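PDB 3GG7: uncharacterized metalloprotein from Deinococcus radiodurans, which is of unknown function but binds manganese and, as a member of the TatD family of metal-dependent hydrolases, probably cleaves ester bonds. Local coordinates for residues V30-T35 and V53-G58; V87-S92 and T100-V105; S122-R127 and I146-S151; G152-L157 and A180-S185; W166-P171 and L192-G197. One frame throughout, in Å; residues are numbered along the deposited sequence.

Overall arrangement
The five contacts sample a TIM-type barrel, in which the C-terminal ends of parallel strands and the loops after them carry the metal site. Contacts 1, 3 and 5 pair neighbouring strands. Contact 5 supplies Asp196 to the manganese, which His7, His9 and Glu86 also bind; contact 3 brings His148 to about 4 Å from the ion by its side chain, and contact 1 brings Val33 to about 5 Å. Contacts 3 and 5, with centres about 10 Å apart, are joined by a probable hydrogen bond from His148 to Glu194. Contact 2 reaches contact 3 through Asp90 and His124. Contact 4 joins two outer helices and lies farthest from contact 1, about 26 Å between centres.

Contact 1 (V30-T35 and V53-G58); sequences VLSVTT and VWTALG
Val30, Leu31 and Ser32 run beside Val53, Trp54 and Thr55 as neighbouring parallel strands, their short axes 4.6 Å apart and inclined by 34°. Trp54 N donates to Val30 O, Ser32 N returns a bond to Trp54 O, and Ala56 N donates to Ser32 O. The first is straight at both ends: its N-H...O angle is 164° and the donor lies nearly along the C=O axis. This is the pairing of a beta-alpha-beta unit, strand 29-32, helix 40-44 and strand 53-55, in the TIM-type barrel. On one face Leu31 CD1 rests 4.2 Å from Ala56 CB, and Val33 CG1 reaches the same methyl at 4.1 Å. On the other, Val30 and Val53 run alongside one another, Val30 CG2 lying 4.2 Å from Val53 CG2. There too, one water bridges Ser32 OG and Thr55 OG1. Past the strands, Thr34 takes over from the backbone. A chi1 of 49° sets its OG1 between its own N and carbonyl carbon, facing the other segment. From there OG1 donates to Ala56 O at 2.7 Å and accepts a weak, bent bond from Gly58 N at 2.8 Å.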
# COMPACT_ATOMS: atom_id res chain seq x y z
N VAL A 30 -5.84 -7.46 -6.63
CA VAL A 30 -5.89 -6.28 -5.79
C VAL A 30 -5.46 -6.58 -4.36
O VAL A 30 -5.78 -7.64 -3.81
CB VAL A 30 -7.28 -5.61 -5.78
CG1 VAL A 30 -7.69 -5.17 -7.19
CG2 VAL A 30 -8.35 -6.54 -5.18
N LEU A 31 -4.70 -5.66 -3.78
CA LEU A 31 -4.44 -5.67 -2.35
C LEU A 31 -5.48 -4.77 -1.72
O LEU A 31 -5.40 -3.56 -1.74
CB LEU A 31 -3.02 -5.21 -2.00
CG LEU A 31 -2.68 -5.39 -0.53
CD1 LEU A 31 -2.40 -6.88 -0.27
CD2 LEU A 31 -1.48 -4.49 -0.12
N SER A 32 -6.46 -5.43 -1.11
CA SER A 32 -7.61 -4.81 -0.48
C SER A 32 -7.21 -4.43 0.95
O SER A 32 -7.14 -5.31 1.83
CB SER A 32 -8.76 -5.82 -0.50
OG SER A 32 -9.93 -5.34 0.16
N VAL A 33 -6.88 -3.16 1.17
CA VAL A 33 -6.36 -2.71 2.46
C VAL A 33 -7.48 -2.25 3.38
O VAL A 33 -8.58 -1.86 2.92
CB VAL A 33 -5.29 -1.60 2.29
CG1 VAL A 33 -4.05 -2.17 1.53
CG2 VAL A 33 -5.84 -0.37 1.52
N THR A 34 -7.21 -2.30 4.69
CA THR A 34 -8.18 -1.88 5.70
C THR A 34 -7.66 -0.67 6.48
O THR A 34 -6.44 -0.36 6.48
CB THR A 34 -8.56 -3.04 6.64
OG1 THR A 34 -7.39 -3.70 7.13
CG2 THR A 34 -9.40 -4.09 5.92
N THR A 35 -8.59 0.04 7.14
CA THR A 35 -8.23 1.25 7.86
C THR A 35 -8.27 1.09 9.36
O THR A 35 -7.71 1.92 10.09
CB THR A 35 -9.14 2.42 7.44
OG1 THR A 35 -10.46 2.10 7.77
CG2 THR A 35 -9.01 2.70 5.91
N VAL A 53 -8.61 -11.21 -4.89
CA VAL A 53 -8.78 -10.21 -3.85
C VAL A 53 -7.95 -10.66 -2.64
O VAL A 53 -8.29 -11.65 -1.98
CB VAL A 53 -10.26 -10.07 -3.43
CG1 VAL A 53 -10.39 -9.06 -2.28
CG2 VAL A 53 -11.13 -9.62 -4.63
N TRP A 54 -6.85 -9.95 -2.36
CA TRP A 54 -5.92 -10.29 -1.29
C TRP A 54 -6.06 -9.23 -0.21
O TRP A 54 -5.72 -8.06 -0.42
CB TRP A 54 -4.49 -10.27 -1.84
CG TRP A 54 -4.21 -11.23 -2.97
CD1 TRP A 54 -5.06 -12.16 -3.52
CD2 TRP A 54 -2.96 -11.37 -3.68
NE1 TRP A 54 -4.41 -12.85 -4.52
CE2 TRP A 54 -3.12 -12.38 -4.63
CE3 TRP A 54 -1.72 -10.73 -3.58
CZ2 TRP A 54 -2.10 -12.77 -5.51
CZ3 TRP A 54 -0.71 -11.12 -4.43
CH2 TRP A 54 -0.91 -12.14 -5.39
N THR A 55 -6.56 -9.62 0.95
CA THR A 55 -6.96 -8.66 1.97
C THR A 55 -5.81 -8.44 2.99
O THR A 55 -5.16 -9.40 3.46
CB THR A 55 -8.22 -9.12 2.71
OG1 THR A 55 -9.20 -9.60 1.77
CG2 THR A 55 -8.83 -7.98 3.55
N ALA A 56 -5.58 -7.16 3.31
CA ALA A 56 -4.52 -6.72 4.23
C ALA A 56 -5.17 -6.14 5.50
O ALA A 56 -6.28 -5.56 5.44
CB ALA A 56 -3.61 -5.69 3.56
N LEU A 57 -4.51 -6.35 6.64
CA LEU A 57 -4.95 -6.00 7.97
C LEU A 57 -4.22 -4.71 8.34
O LEU A 57 -2.98 -4.67 8.43
CB LEU A 57 -4.61 -7.11 8.95
CG LEU A 57 -4.96 -6.85 10.39
CD1 LEU A 57 -6.45 -6.88 10.57
CD2 LEU A 57 -4.31 -7.97 11.24
N GLY A 58 -4.98 -3.64 8.59
CA GLY A 58 -4.40 -2.30 8.71
C GLY A 58 -4.87 -1.52 9.91
O GLY A 58 -5.70 -1.97 10.71
O HOH W 1 -11.03 -7.70 0.76

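Contact 2 (V87-S92 and T100-V105); sequences VGLDGS and TQQFAV
Gln102 OE1 takes the amide hydrogen of Asp90 N at 2.8 Å, while Gln102 NE2 gives a longer bond, 3.2 Å, back to Asp90 O. One carboxamide thus reads both polar groups of a single residue's backbone. Both bonds lie in the plane of the accepting carbonyl and use a lone pair, and Asp90 O sits 10° out of the amide plane of Gln102, a geometry that fixes the flip of the amide. The chain gets there by leaving the helix with CG anti to the carbonyl carbon (chi1 -73°) and then extending beyond it. Thr98 OG1 is a further partner of NE2. Beside this polar pair, Leu89 CD2 lies against the helix backbone, 3.7 Å from Gln102 O and 4.0 Å from Gln102 CB. A water lies within hydrogen-bonding distance of Gly88 O and Gln102 O, between the end of strand 83-88 and helix 99-115. A leucine in place of Gln102 would probably leave Asp90 N and Asp90 O without these partners and set the loop free to shift. Asp90 OD1 accepts from Ser92 OG at 2.6 Å and from Ser92 N at 2.8 Å, the latter closing an Asx turn. Its other oxygen, OD2, bonds to NE2 of His124, a predicted metal ligand. Asp90 is second-shell to that site, its backbone held from behind by Gln102 at the strand end of a TIM-barrel beta-alpha-beta unit.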
# COMPACT_ATOMS: atom_id res chain seq x y z
N VAL A 87 -1.01 0.99 6.95
CA VAL A 87 -0.39 1.33 8.24
C VAL A 87 0.62 2.43 7.99
O VAL A 87 1.02 2.63 6.84
CB VAL A 87 0.29 0.15 8.92
CG1 VAL A 87 -0.74 -0.95 9.30
CG2 VAL A 87 1.39 -0.44 8.03
N GLY A 88 1.03 3.17 9.02
CA GLY A 88 2.14 4.12 8.84
C GLY A 88 1.98 5.39 9.64
O GLY A 88 1.41 5.37 10.72
N LEU A 89 2.51 6.49 9.10
CA LEU A 89 2.56 7.75 9.82
C LEU A 89 2.19 8.84 8.83
O LEU A 89 2.47 8.72 7.62
CB LEU A 89 3.99 8.03 10.35
CG LEU A 89 4.57 7.05 11.36
CD1 LEU A 89 6.07 7.34 11.67
CD2 LEU A 89 3.76 7.04 12.64
N ASP A 90 1.58 9.92 9.32
CA ASP A 90 1.22 11.06 8.49
C ASP A 90 1.61 12.33 9.23
O ASP A 90 1.18 12.56 10.36
CB ASP A 90 -0.28 11.04 8.15
CG ASP A 90 -0.65 12.11 7.13
OD1 ASP A 90 -0.44 13.30 7.41
OD2 ASP A 90 -1.15 11.77 6.03
N GLY A 91 2.45 13.13 8.60
CA GLY A 91 2.96 14.36 9.18
C GLY A 91 2.16 15.62 8.92
O GLY A 91 2.70 16.74 9.11
N SER A 92 0.91 15.49 8.50
CA SER A 92 0.08 16.66 8.15
C SER A 92 -0.22 17.45 9.40
O SER A 92 -0.50 16.87 10.45
CB SER A 92 -1.22 16.24 7.49
OG SER A 92 -0.99 15.57 6.27
N THR A 100 1.84 11.32 18.82
CA THR A 100 2.25 10.31 19.81
C THR A 100 1.48 8.99 19.64
O THR A 100 2.07 7.90 19.68
CB THR A 100 2.08 10.82 21.27
OG1 THR A 100 2.96 11.93 21.47
CG2 THR A 100 2.43 9.72 22.28
N GLN A 101 0.18 9.11 19.42
CA GLN A 101 -0.67 7.92 19.21
C GLN A 101 -0.35 7.24 17.88
O GLN A 101 -0.31 6.02 17.80
CB GLN A 101 -2.17 8.28 19.31
CG GLN A 101 -3.16 7.16 18.90
CD GLN A 101 -3.24 5.96 19.85
OE1 GLN A 101 -2.41 5.81 20.76
NE2 GLN A 101 -4.26 5.11 19.66
N GLN A 102 -0.12 8.02 16.82
CA GLN A 102 0.28 7.41 15.55
C GLN A 102 1.56 6.60 15.71
O GLN A 102 1.68 5.47 15.25
CB GLN A 102 0.57 8.47 14.50
CG GLN A 102 -0.60 9.18 13.92
CD GLN A 102 -0.17 10.02 12.74
OE1 GLN A 102 0.54 9.50 11.86
NE2 GLN A 102 -0.52 11.30 12.73
N PHE A 103 2.54 7.18 16.38
CA PHE A 103 3.83 6.52 16.55
C PHE A 103 3.67 5.24 17.39
O PHE A 103 4.17 4.18 17.04
CB PHE A 103 4.81 7.52 17.18
CG PHE A 103 6.17 6.96 17.44
CD1 PHE A 103 7.22 7.23 16.58
CD2 PHE A 103 6.42 6.20 18.57
CE1 PHE A 103 8.50 6.73 16.83
CE2 PHE A 103 7.69 5.68 18.83
CZ PHE A 103 8.73 5.95 17.96
N ALA A 104 2.93 5.34 18.50
CA ALA A 104 2.68 4.21 19.35
C ALA A 104 2.05 3.04 18.59
O ALA A 104 2.49 1.89 18.72
CB ALA A 104 1.79 4.61 20.51
N VAL A 105 1.01 3.34 17.81
CA VAL A 105 0.33 2.31 17.05
C VAL A 105 1.24 1.67 15.99
O VAL A 105 1.27 0.45 15.83
CB VAL A 105 -0.97 2.86 16.39
CG1 VAL A 105 -1.51 1.91 15.34
CG2 VAL A 105 -2.03 3.12 17.45
O HOH W 2 -0.06 4.83 13.06

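Contact 3 (S122-R127 and I146-S151); sequences SIHSRR and ILHWYS
His148, with an unusual chi1 of 123°, carries its ring toward the neighbouring strand, where His124, with CG anti to its backbone N (chi1 -170°), holds its own imidazole. His124 ND1 and His148 NE2 end 4.3 Å apart. The two strands belong to a beta-alpha-beta unit of the TIM-type barrel, strand 119-124, helix 129-138 and strand 143-148, and both histidines are predicted ligands of a second divalent metal. Each is also held from outside the pair: His148 ND1 by Glu194, His124 ND1 by Glu86. The strands run parallel, their short axes inclined by 47°. Ile123 N donates to Ile146 O at 2.9 Å, and His148 N donates to Ile123 O at 3.0 Å. Ile123 O also lies at the edge of the His148 ring, near its plane. On the face that carries Ile123 and Leu147, Ile123 CG2 and Leu147 CD2 meet at 4.1 Å where the two side chains cross. Beyond the strands, waters bridge the two segments. One water donates to Ile123 O and His148 O and accepts from Ser125 OG; another accepts from Ser151 N and donates to that same hydroxyl, 2.8 Å from Ser125 OG.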
# COMPACT_ATOMS: atom_id res chain seq x y z
N SER A 122 2.02 -2.52 3.49
CA SER A 122 1.70 -1.41 2.58
C SER A 122 1.55 -0.16 3.44
O SER A 122 0.60 -0.02 4.24
CB SER A 122 0.44 -1.71 1.78
OG SER A 122 0.22 -0.69 0.85
N ILE A 123 2.51 0.75 3.30
CA ILE A 123 2.77 1.78 4.29
C ILE A 123 2.51 3.20 3.76
O ILE A 123 2.97 3.56 2.68
CB ILE A 123 4.24 1.66 4.79
CG1 ILE A 123 4.46 0.33 5.46
CG2 ILE A 123 4.61 2.83 5.75
CD1 ILE A 123 5.95 0.01 5.69
N HIS A 124 1.78 3.97 4.57
CA HIS A 124 1.52 5.41 4.42
C HIS A 124 2.68 6.18 5.02
O HIS A 124 3.10 5.88 6.15
CB HIS A 124 0.24 5.72 5.21
CG HIS A 124 -0.32 7.09 5.00
ND1 HIS A 124 -1.43 7.32 4.21
CD2 HIS A 124 0.01 8.28 5.54
CE1 HIS A 124 -1.72 8.61 4.22
NE2 HIS A 124 -0.87 9.21 5.05
N SER A 125 3.20 7.17 4.30
CA SER A 125 4.31 7.97 4.81
C SER A 125 4.20 9.45 4.54
O SER A 125 5.18 10.16 4.72
CB SER A 125 5.66 7.47 4.23
OG SER A 125 5.75 7.65 2.83
N ARG A 126 3.04 9.91 4.08
CA ARG A 126 2.88 11.32 3.69
C ARG A 126 3.37 12.29 4.76
O ARG A 126 2.90 12.30 5.91
CB ARG A 126 1.43 11.63 3.37
CG ARG A 126 1.25 13.02 2.84
CD ARG A 126 -0.20 13.43 2.86
NE ARG A 126 -0.42 14.63 2.07
CZ ARG A 126 -1.55 15.33 2.06
NH1 ARG A 126 -2.58 14.97 2.81
NH2 ARG A 126 -1.64 16.41 1.29
N ARG A 127 4.33 13.13 4.35
CA ARG A 127 4.90 14.15 5.24
C ARG A 127 5.60 13.61 6.49
O ARG A 127 5.83 14.35 7.44
CB ARG A 127 3.84 15.22 5.57
CG ARG A 127 3.30 15.94 4.35
CD ARG A 127 2.04 16.66 4.68
NE ARG A 127 1.62 17.59 3.64
CZ ARG A 127 0.44 18.20 3.61
NH1 ARG A 127 -0.45 17.97 4.56
NH2 ARG A 127 0.15 19.04 2.62
N ILE A 146 6.53 -1.90 1.78
CA ILE A 146 6.21 -1.22 0.54
C ILE A 146 5.76 0.18 0.87
O ILE A 146 4.77 0.37 1.60
CB ILE A 146 5.04 -1.91 -0.20
CG1 ILE A 146 5.30 -3.40 -0.38
CG2 ILE A 146 4.83 -1.23 -1.54
CD1 ILE A 146 4.02 -4.20 -0.79
N LEU A 147 6.43 1.17 0.32
CA LEU A 147 6.00 2.53 0.51
C LEU A 147 4.99 2.85 -0.56
O LEU A 147 5.29 2.93 -1.75
CB LEU A 147 7.21 3.49 0.48
CG LEU A 147 8.22 3.17 1.56
CD1 LEU A 147 9.33 4.22 1.49
CD2 LEU A 147 7.61 3.16 2.94
N HIS A 148 3.75 3.03 -0.12
CA HIS A 148 2.64 3.31 -1.03
C HIS A 148 2.57 4.82 -1.30
O HIS A 148 2.70 5.64 -0.38
CB HIS A 148 1.35 2.73 -0.43
CG HIS A 148 0.25 3.72 -0.23
ND1 HIS A 148 -0.51 4.20 -1.27
CD2 HIS A 148 -0.23 4.30 0.89
CE1 HIS A 148 -1.41 5.05 -0.80
NE2 HIS A 148 -1.25 5.13 0.51
N TRP A 149 2.43 5.17 -2.57
CA TRP A 149 2.33 6.57 -3.03
C TRP A 149 3.39 7.46 -2.36
O TRP A 149 3.06 8.47 -1.72
CB TRP A 149 0.92 7.10 -2.78
CG TRP A 149 0.56 8.39 -3.50
CD1 TRP A 149 1.41 9.29 -4.12
CD2 TRP A 149 -0.76 8.93 -3.66
NE1 TRP A 149 0.69 10.34 -4.64
CE2 TRP A 149 -0.64 10.15 -4.37
CE3 TRP A 149 -2.04 8.50 -3.26
CZ2 TRP A 149 -1.74 10.94 -4.69
CZ3 TRP A 149 -3.14 9.29 -3.57
CH2 TRP A 149 -2.98 10.49 -4.29
N TYR A 150 4.64 7.06 -2.50
CA TYR A 150 5.75 7.82 -1.94
C TYR A 150 5.81 9.23 -2.55
O TYR A 150 5.78 9.39 -3.77
CB TYR A 150 7.06 7.06 -2.14
CG TYR A 150 8.23 7.80 -1.56
CD1 TYR A 150 8.55 7.68 -0.23
CD2 TYR A 150 8.96 8.71 -2.36
CE1 TYR A 150 9.62 8.43 0.33
CE2 TYR A 150 10.00 9.44 -1.82
CZ TYR A 150 10.32 9.30 -0.49
OH TYR A 150 11.35 10.03 0.05
N SER A 151 5.88 10.25 -1.69
CA SER A 151 5.88 11.65 -2.14
C SER A 151 6.91 12.50 -1.40
O SER A 151 6.78 13.73 -1.35
CB SER A 151 4.47 12.26 -2.02
OG SER A 151 4.09 12.47 -0.68
O HOH W 3 4.61 5.51 1.66
O HOH W 4 5.43 9.89 1.22
O HOH W 5 2.00 7.54 1.66

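Contact 4 (G152-L157 and A180-S185); sequences GSVTEL and AALIRS. With SO4 (sulfate ion), chain D.
Leu182 reaches from helix 177-185 to the start of helix 154-162, and its atoms meet Gly152, Val154 and Leu157. Its CB lies 4.0 Å from Leu157 CD2. Beyond CG the branches part: CD1 stands 3.8 Å from Gly152 O, while CD2 wedges in between Gly152 O, Val154 CG2 and Leu157. The Leu157 contact is the tight one, with Leu157 CD2 and Leu182 CD2 3.5 Å apart, closer than usual for methyl carbons. Leu157 and Leu182 cross at an angle, whereas Val154 and Leu182 pass one another running opposite ways. With CG anti to the backbone N (chi1 172°), Leu157 sends CD2 on to Leu182 O and to Ser185 CB, the latter at 3.9 Å. The near helix is itself firmly begun. Ser153 is its N-cap: Ser153 OG accepts from Glu156 N at 2.9 Å, and Ser153 N and OG both donate to Glu156 OE1 from opposite faces of the carboxylate plane, completing a capping box. A sulfate, probably from the crystallisation liquor, sits at the same helix start and accepts from Val154 N in a nearly straight bond of 3.0 Å and from Thr155 N and OG1. No hydrogen bond crosses between the two segments, so here the outer helices meet by van der Waals packing, mostly of aliphatic groups, while the polar bonding serves the helix start and its bound anion.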
# COMPACT_ATOMS: atom_id res chain seq x y z
N GLY A 152 7.91 11.85 -0.83
CA GLY A 152 8.98 12.52 -0.12
C GLY A 152 10.09 12.93 -1.07
O GLY A 152 9.92 12.93 -2.30
N SER A 153 11.23 13.28 -0.50
CA SER A 153 12.36 13.79 -1.28
C SER A 153 13.11 12.65 -1.94
O SER A 153 12.98 11.50 -1.56
CB SER A 153 13.34 14.50 -0.35
OG SER A 153 13.93 13.60 0.55
N VAL A 154 13.94 12.99 -2.92
CA VAL A 154 14.81 11.98 -3.54
C VAL A 154 15.88 11.50 -2.57
O VAL A 154 16.25 10.33 -2.61
CB VAL A 154 15.49 12.51 -4.81
CG1 VAL A 154 16.39 11.41 -5.41
CG2 VAL A 154 14.46 12.96 -5.79
N THR A 155 16.38 12.40 -1.72
CA THR A 155 17.28 12.01 -0.64
C THR A 155 16.68 10.90 0.22
O THR A 155 17.33 9.91 0.52
CB THR A 155 17.62 13.18 0.29
OG1 THR A 155 18.23 14.22 -0.47
CG2 THR A 155 18.59 12.73 1.39
N GLU A 156 15.44 11.10 0.65
CA GLU A 156 14.78 10.09 1.47
C GLU A 156 14.49 8.79 0.70
O GLU A 156 14.51 7.70 1.29
CB GLU A 156 13.48 10.67 2.07
CG GLU A 156 13.73 11.65 3.20
CD GLU A 156 12.58 12.59 3.45
OE1 GLU A 156 12.12 13.25 2.49
OE2 GLU A 156 12.14 12.69 4.61
N LEU A 157 14.20 8.92 -0.59
CA LEU A 157 13.95 7.77 -1.45
C LEU A 157 15.21 6.90 -1.55
O LEU A 157 15.14 5.67 -1.43
CB LEU A 157 13.49 8.21 -2.84
CG LEU A 157 13.37 7.11 -3.90
CD1 LEU A 157 12.51 5.98 -3.37
CD2 LEU A 157 12.83 7.68 -5.19
N ALA A 180 7.72 11.33 -11.67
CA ALA A 180 8.51 10.64 -12.69
C ALA A 180 9.97 10.60 -12.29
O ALA A 180 10.67 9.59 -12.50
CB ALA A 180 8.32 11.30 -14.06
N ALA A 181 10.45 11.68 -11.66
CA ALA A 181 11.82 11.72 -11.17
C ALA A 181 12.05 10.73 -10.03
O ALA A 181 13.10 10.10 -9.96
CB ALA A 181 12.17 13.15 -10.71
N LEU A 182 11.08 10.60 -9.14
CA LEU A 182 11.17 9.61 -8.08
C LEU A 182 11.21 8.19 -8.68
O LEU A 182 12.04 7.37 -8.32
CB LEU A 182 10.00 9.77 -7.09
CG LEU A 182 10.04 10.96 -6.12
CD1 LEU A 182 8.69 11.15 -5.42
CD2 LEU A 182 11.16 10.75 -5.12
N ILE A 183 10.31 7.91 -9.60
CA ILE A 183 10.26 6.60 -10.27
C ILE A 183 11.58 6.23 -10.95
O ILE A 183 12.06 5.11 -10.83
CB ILE A 183 9.06 6.54 -11.26
CG1 ILE A 183 7.72 6.56 -10.48
CG2 ILE A 183 9.17 5.30 -12.18
CD1 ILE A 183 6.48 6.77 -11.35
N ARG A 184 12.22 7.21 -11.61
CA ARG A 184 13.52 6.95 -12.25
C ARG A 184 14.64 6.49 -11.30
O ARG A 184 15.55 5.76 -11.71
CB ARG A 184 13.98 8.15 -13.08
CG ARG A 184 13.14 8.38 -14.30
CD ARG A 184 13.75 9.40 -15.22
NE ARG A 184 12.69 10.08 -15.94
CZ ARG A 184 12.14 11.24 -15.58
NH1 ARG A 184 12.57 11.91 -14.51
NH2 ARG A 184 11.16 11.74 -16.31
N SER A 185 14.56 6.89 -10.02
CA SER A 185 15.52 6.43 -9.01
C SER A 185 15.24 5.05 -8.39
O SER A 185 16.10 4.46 -7.71
CB SER A 185 15.66 7.49 -7.92
OG SER A 185 16.27 8.64 -8.48
S SO4 D . 15.28 16.37 -2.95
O1 SO4 D . 15.89 17.33 -3.88
O2 SO4 D . 14.02 15.90 -3.54
O3 SO4 D . 16.18 15.27 -2.64
O4 SO4 D . 14.92 17.07 -1.71

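Contact 5 (W166-P171 and L192-G197); sequences WFSVGP and LTETDG. With MN (manganese (II) ion), chain B.
Ser168 OG and the Glu194 carboxylate meet across the strand pair. With chi1 of 57° and 67°, Ser168 OG and Glu194 CG each sit between their own N and carbonyl carbon, and Glu194 then extends. The hydroxyl donates to Glu194 OE1 at 2.5 Å, on the anti side of the carboxylate and 22° out of its plane. The other oxygen, OE2, bonds to His148 ND1, so the carboxylate is gripped at both ends. An alanine at Glu194 is likely to leave the Ser168 hydroxyl and the His148 imidazole without the carboxylate that takes both, and to let that histidine ring turn. Toward the strand starts, Leu192 CG approaches the edge of the Trp166 ring, 4.3 Å from CE3. The parallel backbones are linked by Leu192 N to Phe167 O, Val169 N to Leu192 O, and Glu194 N to Val169 O. Past Glu194, Thr195 OG1 accepts from Gly197 N in an ST turn. Between them Asp196 binds manganese through OD1 at 2.2 Å, while its OD2 accepts from the water that is also on the metal. His7, His9 and Glu86 complete the protein ligands of this site, at the strand ends of a TIM-type barrel as in metallo-dependent hydrolases.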
# COMPACT_ATOMS: atom_id res chain seq x y z
N TRP A 166 10.27 -1.47 -0.98
CA TRP A 166 9.63 -1.52 -2.28
C TRP A 166 8.69 -0.32 -2.42
O TRP A 166 8.52 0.42 -1.45
CB TRP A 166 8.83 -2.81 -2.45
CG TRP A 166 9.64 -4.09 -2.46
CD1 TRP A 166 10.59 -4.48 -1.57
CD2 TRP A 166 9.49 -5.14 -3.39
NE1 TRP A 166 11.08 -5.72 -1.92
CE2 TRP A 166 10.40 -6.15 -3.03
CE3 TRP A 166 8.68 -5.32 -4.52
CZ2 TRP A 166 10.54 -7.33 -3.75
CZ3 TRP A 166 8.81 -6.51 -5.22
CH2 TRP A 166 9.75 -7.48 -4.85
N PHE A 167 8.09 -0.13 -3.59
CA PHE A 167 7.27 1.03 -3.88
C PHE A 167 6.07 0.64 -4.69
O PHE A 167 6.22 -0.06 -5.68
CB PHE A 167 8.10 2.09 -4.63
CG PHE A 167 9.38 2.40 -3.94
CD1 PHE A 167 9.43 3.40 -2.97
CD2 PHE A 167 10.51 1.63 -4.18
CE1 PHE A 167 10.59 3.64 -2.27
CE2 PHE A 167 11.68 1.86 -3.48
CZ PHE A 167 11.73 2.89 -2.53
N SER A 168 4.89 1.12 -4.31
CA SER A 168 3.74 1.00 -5.17
C SER A 168 3.37 2.40 -5.64
O SER A 168 3.22 3.32 -4.86
CB SER A 168 2.57 0.24 -4.49
OG SER A 168 2.15 0.85 -3.27
N VAL A 169 3.26 2.53 -6.95
CA VAL A 169 3.15 3.83 -7.58
C VAL A 169 1.82 3.91 -8.29
O VAL A 169 1.34 2.90 -8.85
CB VAL A 169 4.35 4.13 -8.54
CG1 VAL A 169 5.68 3.97 -7.81
CG2 VAL A 169 4.32 3.25 -9.76
N GLY A 170 1.21 5.09 -8.26
CA GLY A 170 -0.12 5.31 -8.76
C GLY A 170 -0.21 6.32 -9.89
O GLY A 170 0.80 6.82 -10.38
N PRO A 171 -1.44 6.64 -10.29
CA PRO A 171 -1.67 7.54 -11.43
C PRO A 171 -1.04 8.93 -11.31
O PRO A 171 -0.55 9.47 -12.31
CB PRO A 171 -3.19 7.67 -11.46
CG PRO A 171 -3.67 6.34 -10.92
CD PRO A 171 -2.70 6.02 -9.83
N LEU A 192 5.81 -1.71 -7.90
CA LEU A 192 4.46 -2.27 -8.04
C LEU A 192 3.56 -1.12 -8.45
O LEU A 192 3.90 0.05 -8.27
CB LEU A 192 3.99 -2.85 -6.69
CG LEU A 192 4.92 -3.89 -6.07
CD1 LEU A 192 4.47 -4.22 -4.68
CD2 LEU A 192 5.04 -5.15 -6.96
N THR A 193 2.39 -1.45 -8.97
CA THR A 193 1.40 -0.47 -9.40
C THR A 193 0.23 -0.46 -8.40
O THR A 193 -0.10 -1.49 -7.85
CB THR A 193 0.90 -0.79 -10.82
OG1 THR A 193 0.57 -2.18 -10.93
CG2 THR A 193 1.97 -0.46 -11.88
N GLU A 194 -0.41 0.69 -8.22
CA GLU A 194 -1.59 0.84 -7.34
C GLU A 194 -2.52 1.92 -7.88
O GLU A 194 -2.12 2.67 -8.77
CB GLU A 194 -1.15 1.24 -5.92
CG GLU A 194 -0.54 2.66 -5.81
CD GLU A 194 -0.40 3.15 -4.36
OE1 GLU A 194 0.18 2.43 -3.53
OE2 GLU A 194 -0.90 4.26 -4.06
N THR A 195 -3.73 2.02 -7.33
CA THR A 195 -4.58 3.20 -7.52
C THR A 195 -4.84 4.01 -6.25
O THR A 195 -5.04 5.21 -6.32
CB THR A 195 -5.95 2.88 -8.11
OG1 THR A 195 -6.71 2.08 -7.18
CG2 THR A 195 -5.84 2.20 -9.47
N ASP A 196 -4.93 3.35 -5.09
CA ASP A 196 -5.44 3.99 -3.89
C ASP A 196 -6.88 4.51 -4.07
O ASP A 196 -7.28 5.50 -3.41
CB ASP A 196 -4.53 5.12 -3.39
CG ASP A 196 -4.73 5.41 -1.91
OD1 ASP A 196 -5.15 4.50 -1.16
OD2 ASP A 196 -4.44 6.56 -1.48
N GLY A 197 -7.67 3.87 -4.92
CA GLY A 197 -9.09 4.19 -4.99
C GLY A 197 -9.75 3.85 -3.67
O GLY A 197 -9.28 2.96 -2.95
MN MN B . -4.72 4.05 0.98
O HOH W 6 -4.12 5.99 1.07